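Local coordinates for beta-hydroxyacyl-(Acyl-carrier-protein) dehydratase FabA/FabZ (Xenorhabdus doucetiae, PDB 6QSR), which probably acts as a hot-dog-fold dehydratase subunit, paired with a partner protein in making aryl polyene pigments through a type II polyketide synthase, at residues A79-M82 with M83-I87; L135-E138 with K139-S142. One frame throughout, in Å; residues are numbered along the deposited sequence. Where two conformers were deposited one is given.

Contact 1 of 2, residues A79-M82 with M83-I87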
ATOM      1  N   ALA B  79       0.090   4.806   4.966  1.00 18.43           N
ATOM      2  CA  ALA B  79      -0.213   6.008   4.197  1.00 17.99           C
ATOM      3  C   ALA B  79      -0.341   5.766   2.688  1.00 18.86           C
ATOM      4  O   ALA B  79      -1.234   6.326   2.044  1.00 20.11           O
ATOM      5  CB  ALA B  79       0.840   7.085   4.468  1.00 18.66           C
ATOM      6  N   ILE B  80       0.534   4.939   2.119  1.00 20.06           N
ATOM      7  CA  ILE B  80       0.456   4.662   0.684  1.00 21.73           C
ATOM      8  C   ILE B  80      -0.833   3.944   0.290  1.00 19.57           C
ATOM      9  O   ILE B  80      -1.399   4.243  -0.770  1.00 18.74           O
ATOM     10  CB  ILE B  80       1.680   3.902   0.115  1.00 23.39           C
ATOM     11  CG1 ILE B  80       1.893   2.537   0.777  1.00 23.02           C
ATOM     12  CG2 ILE B  80       2.917   4.763   0.261  1.00 29.32           C
ATOM     13  CD1 ILE B  80       1.910   1.375  -0.190  1.00 26.89           C
ATOM     14  N   GLU B  81      -1.310   3.038   1.145  1.00 20.13           N
ATOM     15  CA  GLU B  81      -2.548   2.297   0.886  1.00 19.70           C
ATOM     16  C   GLU B  81      -3.789   3.166   1.084  1.00 19.32           C
ATOM     17  O   GLU B  81      -4.752   3.035   0.338  1.00 21.50           O
ATOM     18  CB  GLU B  81      -2.650   1.045   1.766  1.00 19.84           C
ATOM     19  CG  GLU B  81      -3.858   0.141   1.483  1.00 24.72           C
ATOM     20  CD  GLU B  81      -3.884  -0.452   0.077  1.00 28.55           C
ATOM     21  OE1 GLU B  81      -2.837  -0.457  -0.601  1.00 34.80           O
ATOM     22  OE2 GLU B  81      -4.956  -0.924  -0.360  1.00 25.15           O
ATOM     23  N   MET B  82      -3.784   4.027   2.097  1.00 19.23           N
ATOM     24  CA  MET B  82      -4.877   4.975   2.274  1.00 19.32           C
ATOM     25  C   MET B  82      -4.926   5.967   1.086  1.00 18.32           C
ATOM     26  O   MET B  82      -5.994   6.232   0.539  1.00 17.30           O
ATOM     27  CB  MET B  82      -4.771   5.688   3.625  1.00 20.34           C
ATOM     28  CG  MET B  82      -4.984   4.767   4.836  1.00 20.47           C
ATOM     29  SD  MET B  82      -4.916   5.650   6.412  1.00 22.30           S
ATOM     30  CE  MET B  82      -3.152   5.903   6.528  1.00 19.94           C
ATOM     31  N   MET B  83      -3.767   6.466   0.658  1.00 18.98           N
ATOM     32  CA  MET B  83      -3.687   7.350  -0.522  1.00 20.83           C
ATOM     33  C   MET B  83      -4.100   6.654  -1.818  1.00 20.41           C
ATOM     34  O   MET B  83      -4.817   7.239  -2.646  1.00 21.35           O
ATOM     35  CB  MET B  83      -2.288   7.947  -0.649  1.00 23.15           C
ATOM     36  CG  MET B  83      -2.019   9.040   0.368  1.00 25.66           C
ATOM     37  SD  MET B  83      -0.367   9.749   0.198  1.00 34.11           S
ATOM     38  CE  MET B  83       0.567   8.677   1.261  1.00 33.52           C
ATOM     39  N   ALA B  84      -3.668   5.405  -1.976  1.00 19.45           N
ATOM     40  CA  ALA B  84      -4.031   4.594  -3.136  1.00 18.99           C
ATOM     41  C   ALA B  84      -5.537   4.396  -3.221  1.00 19.12           C
ATOM     42  O   ALA B  84      -6.136   4.560  -4.299  1.00 18.72           O
ATOM     43  CB  ALA B  84      -3.330   3.245  -3.084  1.00 19.33           C
ATOM     44  N   GLN B  85      -6.150   4.073  -2.088  1.00 18.03           N
ATOM     45  CA  GLN B  85      -7.594   3.864  -2.051  1.00 19.45           C
ATOM     46  C   GLN B  85      -8.382   5.144  -2.283  1.00 18.52           C
ATOM     47  O   GLN B  85      -9.435   5.090  -2.899  1.00 20.11           O
ATOM     48  CB  GLN B  85      -8.027   3.158  -0.766  1.00 18.95           C
ATOM     49  CG  GLN B  85      -7.652   1.689  -0.796  1.00 21.09           C
ATOM     50  CD  GLN B  85      -8.185   0.892   0.374  1.00 20.85           C
ATOM     51  OE1 GLN B  85      -9.183   1.261   1.000  1.00 22.48           O
ATOM     52  NE2 GLN B  85      -7.524  -0.215   0.673  1.00 21.49           N
ATOM     53  N   ALA B  86      -7.861   6.288  -1.836  1.00 17.75           N
ATOM     54  CA  ALA B  86      -8.480   7.573  -2.146  1.00 18.19           C
ATOM     55  C   ALA B  86      -8.524   7.821  -3.656  1.00 18.29           C
ATOM     56  O   ALA B  86      -9.529   8.304  -4.171  1.00 18.65           O
ATOM     57  CB  ALA B  86      -7.755   8.717  -1.442  1.00 16.64           C
ATOM     58  N   ILE B  87      -7.456   7.437  -4.355  1.00 17.92           N
ATOM     59  CA  ILE B  87      -7.390   7.537  -5.810  1.00 18.43           C
ATOM     60  C   ILE B  87      -8.430   6.587  -6.409  1.00 20.13           C
ATOM     61  O   ILE B  87      -9.109   6.931  -7.386  1.00 21.77           O
ATOM     62  CB  ILE B  87      -5.968   7.219  -6.363  1.00 17.72           C
ATOM     63  CG1 ILE B  87      -4.944   8.258  -5.887  1.00 16.85           C
ATOM     64  CG2 ILE B  87      -5.980   7.176  -7.894  1.00 19.87           C
ATOM     65  CD1 ILE B  87      -3.505   7.787  -5.997  1.00 16.74           C
TER
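A79 meets M83 one turn along the helix 79-97, the central helix of the hot-dog fold. The methyl CE of M83 lies 3.6 Å from CB of A79. M83 is extended from CA to SD, and the bend at its last torsion (chi3 -89°) carries CE back over A79. The same pair is joined in the backbone, M83 N to A79 O. The M83 side chain also packs on V114, M131 and I147 of the curved sheet. I80 O accepts from A84 N at 2.8 Å. CB of I80 points away from the next turn; the side chain packs on L108 and V114 and on I45 of the partner subunit. E81 makes two bonds to Q85. Its carbonyl takes Q85 N, and its carboxylate takes the side-chain amide, with NE2 of Q85 2.9 Å from OE2 of E81. The N-H points almost straight (163°) at the anti side of OE2, in the amide plane of Q85. The two flat groups stand nearly perpendicular. E81 reaches this place by a bend at chi2 (62°), while Q85 runs extended beyond CG. Q85 OE1 accepts from L40 N. E81 also touches H34, a residue of the sodium site. M82 O accepts from A86 N. The chemistry implies a buried polar pair on the otherwise apolar stretch 79-87: the Q85 amide is gripped at both ends and probably fixes the turn of the E81 carboxylate.

Contact 2 of 2, residues L135-E138 with K139-S142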
ATOM      1  N   LEU B 135      -2.035  13.440 -13.719  1.00 30.53           N
ATOM      2  CA  LEU B 135      -2.304  12.880 -15.059  1.00 34.91           C
ATOM      3  C   LEU B 135      -3.189  11.641 -14.956  1.00 32.92           C
ATOM      4  O   LEU B 135      -2.960  10.801 -14.084  1.00 33.15           O
ATOM      5  CB  LEU B 135      -1.007  12.418 -15.728  1.00 42.73           C
ATOM      6  CG  LEU B 135      -0.182  13.332 -16.631  1.00 53.15           C
ATOM      7  CD1 LEU B 135       0.923  14.034 -15.856  1.00 56.18           C
ATOM      8  CD2 LEU B 135       0.406  12.508 -17.771  1.00 60.33           C
ATOM      9  N   GLN B 136      -4.135  11.487 -15.885  1.00 31.81           N
ATOM     10  CA  GLN B 136      -4.987  10.286 -15.944  1.00 35.32           C
ATOM     11  C   GLN B 136      -5.411   9.941 -17.379  1.00 40.54           C
ATOM     12  O   GLN B 136      -5.547  10.829 -18.217  1.00 43.67           O
ATOM     13  CB  GLN B 136      -6.215  10.477 -15.038  1.00 39.90           C
ATOM     14  CG  GLN B 136      -7.253   9.350 -15.041  1.00 44.73           C
ATOM     15  CD  GLN B 136      -8.419   9.585 -15.988  1.00 47.83           C
ATOM     16  OE1 GLN B 136      -8.766  10.723 -16.314  1.00 46.45           O
ATOM     17  NE2 GLN B 136      -9.046   8.500 -16.420  1.00 52.03           N
ATOM     18  N   ASP B 137      -5.601   8.643 -17.638  1.00 43.97           N
ATOM     19  CA  ASP B 137      -6.205   8.139 -18.887  1.00 45.73           C
ATOM     20  C   ASP B 137      -7.116   6.933 -18.576  1.00 52.02           C
ATOM     21  O   ASP B 137      -7.433   6.697 -17.411  1.00 56.73           O
ATOM     22  CB  ASP B 137      -5.111   7.816 -19.917  1.00 46.02           C
ATOM     23  CG  ASP B 137      -4.153   6.731 -19.452  1.00 44.31           C
ATOM     24  OD1 ASP B 137      -2.928   6.937 -19.570  1.00 51.47           O
ATOM     25  OD2 ASP B 137      -4.609   5.674 -18.981  1.00 46.72           O
ATOM     26  N   GLU B 138      -7.538   6.179 -19.595  1.00 59.79           N
ATOM     27  CA  GLU B 138      -8.429   5.020 -19.392  1.00 69.67           C
ATOM     28  C   GLU B 138      -8.061   4.196 -18.147  1.00 65.54           C
ATOM     29  O   GLU B 138      -8.928   3.899 -17.321  1.00 68.28           O
ATOM     30  CB  GLU B 138      -8.451   4.118 -20.647  1.00 76.89           C
ATOM     31  CG  GLU B 138      -9.467   2.970 -20.640  1.00 77.56           C
ATOM     32  CD  GLU B 138     -10.910   3.426 -20.807  1.00 81.85           C
ATOM     33  OE1 GLU B 138     -11.493   3.188 -21.888  1.00 79.59           O
ATOM     34  OE2 GLU B 138     -11.471   4.013 -19.857  1.00 82.90           O
ATOM     35  N   LYS B 139      -6.775   3.864 -18.010  1.00 54.24           N
ATOM     36  CA  LYS B 139      -6.310   2.921 -16.982  1.00 51.52           C
ATOM     37  C   LYS B 139      -5.268   3.472 -15.993  1.00 42.03           C
ATOM     38  O   LYS B 139      -5.354   3.165 -14.800  1.00 41.63           O
ATOM     39  CB  LYS B 139      -5.806   1.640 -17.662  1.00 56.83           C
ATOM     40  CG  LYS B 139      -6.926   0.886 -18.377  1.00 64.30           C
ATOM     41  CD  LYS B 139      -6.434  -0.089 -19.432  1.00 71.14           C
ATOM     42  CE  LYS B 139      -7.570  -0.512 -20.357  1.00 75.18           C
ATOM     43  NZ  LYS B 139      -8.719  -1.136 -19.640  1.00 75.78           N
ATOM     44  N   PHE B 140      -4.317   4.277 -16.484  1.00 36.63           N
ATOM     45  CA  PHE B 140      -3.227   4.815 -15.659  0.50 35.44           C
ATOM     46  C   PHE B 140      -3.615   6.135 -14.988  1.00 33.29           C
ATOM     47  O   PHE B 140      -4.284   6.973 -15.594  1.00 33.61           O
ATOM     48  CB  PHE B 140      -1.965   5.027 -16.502  0.50 35.01           C
ATOM     49  CG  PHE B 140      -1.423   3.767 -17.120  0.50 36.92           C
ATOM     50  CD1 PHE B 140      -1.483   3.569 -18.492  0.50 38.46           C
ATOM     51  CD2 PHE B 140      -0.849   2.782 -16.330  0.50 35.46           C
ATOM     52  CE1 PHE B 140      -0.983   2.414 -19.063  0.50 39.23           C
ATOM     53  CE2 PHE B 140      -0.348   1.624 -16.895  0.50 36.86           C
ATOM     54  CZ  PHE B 140      -0.415   1.439 -18.263  0.50 38.58           C
ATOM     55  N   GLY B 141      -3.181   6.315 -13.740  1.00 28.22           N
ATOM     56  CA  GLY B 141      -3.427   7.543 -12.985  1.00 25.79           C
ATOM     57  C   GLY B 141      -2.181   7.969 -12.239  1.00 27.96           C
ATOM     58  O   GLY B 141      -1.426   7.126 -11.760  1.00 28.50           O
ATOM     59  N   SER B 142      -1.964   9.279 -12.151  1.00 28.73           N
ATOM     60  CA  SER B 142      -0.835   9.844 -11.421  1.00 26.86           C
ATOM     61  C   SER B 142      -1.361  10.960 -10.519  1.00 21.57           C
ATOM     62  O   SER B 142      -2.022  11.875 -11.001  1.00 19.39           O
ATOM     63  CB  SER B 142       0.204  10.379 -12.400  1.00 29.17           C
ATOM     64  OG  SER B 142       1.337  10.848 -11.701  1.00 30.38           O
TER
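OD2 of D137 is gripped by two backbone N-H groups of the turn. F140 N lies 2.9 Å from OD2 of D137, and K139 N lies 3.0 Å from the same oxygen. K139 N comes nearly in line with the C-O bond of the carboxylate, whereas F140 N comes from above the carboxylate plane. The D137 side chain is set for this by its first torsion (chi1 62°), which places CG between the backbone N and the carbonyl carbon. The bond to K139 N closes an Asx turn. D137 N gives a nearly straight bond (163°) to F140 O. In the F140 conformer given (a second was deposited), OD1 of D137 sits in plane at the edge of the F140 ring, 3.8 Å from its CD1. Ring and carboxylate then stand almost at right angles, while the two side chains run alongside each other. In this conformer the ring also stacks with Y162. This is a tight beta hairpin, with E138 and K139 at its corners, joining the strand 135-136 to the strand 140-149 at one end of the hot-dog sheet. L135 and S142 form an antiparallel hydrogen-bonded pair. S142 N is 2.7 Å from L135 O, and L135 N bonds back to S142 O. Their CB atoms meet at 4.1 Å on one face of the sheet. Q136 and G141 form the next, non-hydrogen-bonded pair; beside it, CA of Q136 makes a CA-H...O contact with F140 O at 3.4 Å. The K139 ammonium reaches past the turn to N165, and S142 OG bonds to N160.

Overall arrangement
Contact 1 is core and contact 2 is surface. Their centres lie about 15 Å apart, and their nearest atoms are about 6 Å apart without touching. Contact 1 lies within one helix, close to the middle of the chain, and contact 2 within one hairpin. The strand 140-149 relates them: contact 2 holds its first residues, while its later residue I147 packs on A79, M82 and M83. F143, the next residue after S142 on that strand, touches I87. Each contact uses one carboxylate. In the buried helix it meets a side-chain amide one turn on; in the exposed turn it meets backbone N-H groups. The partner subunit reaches contact 1 alone.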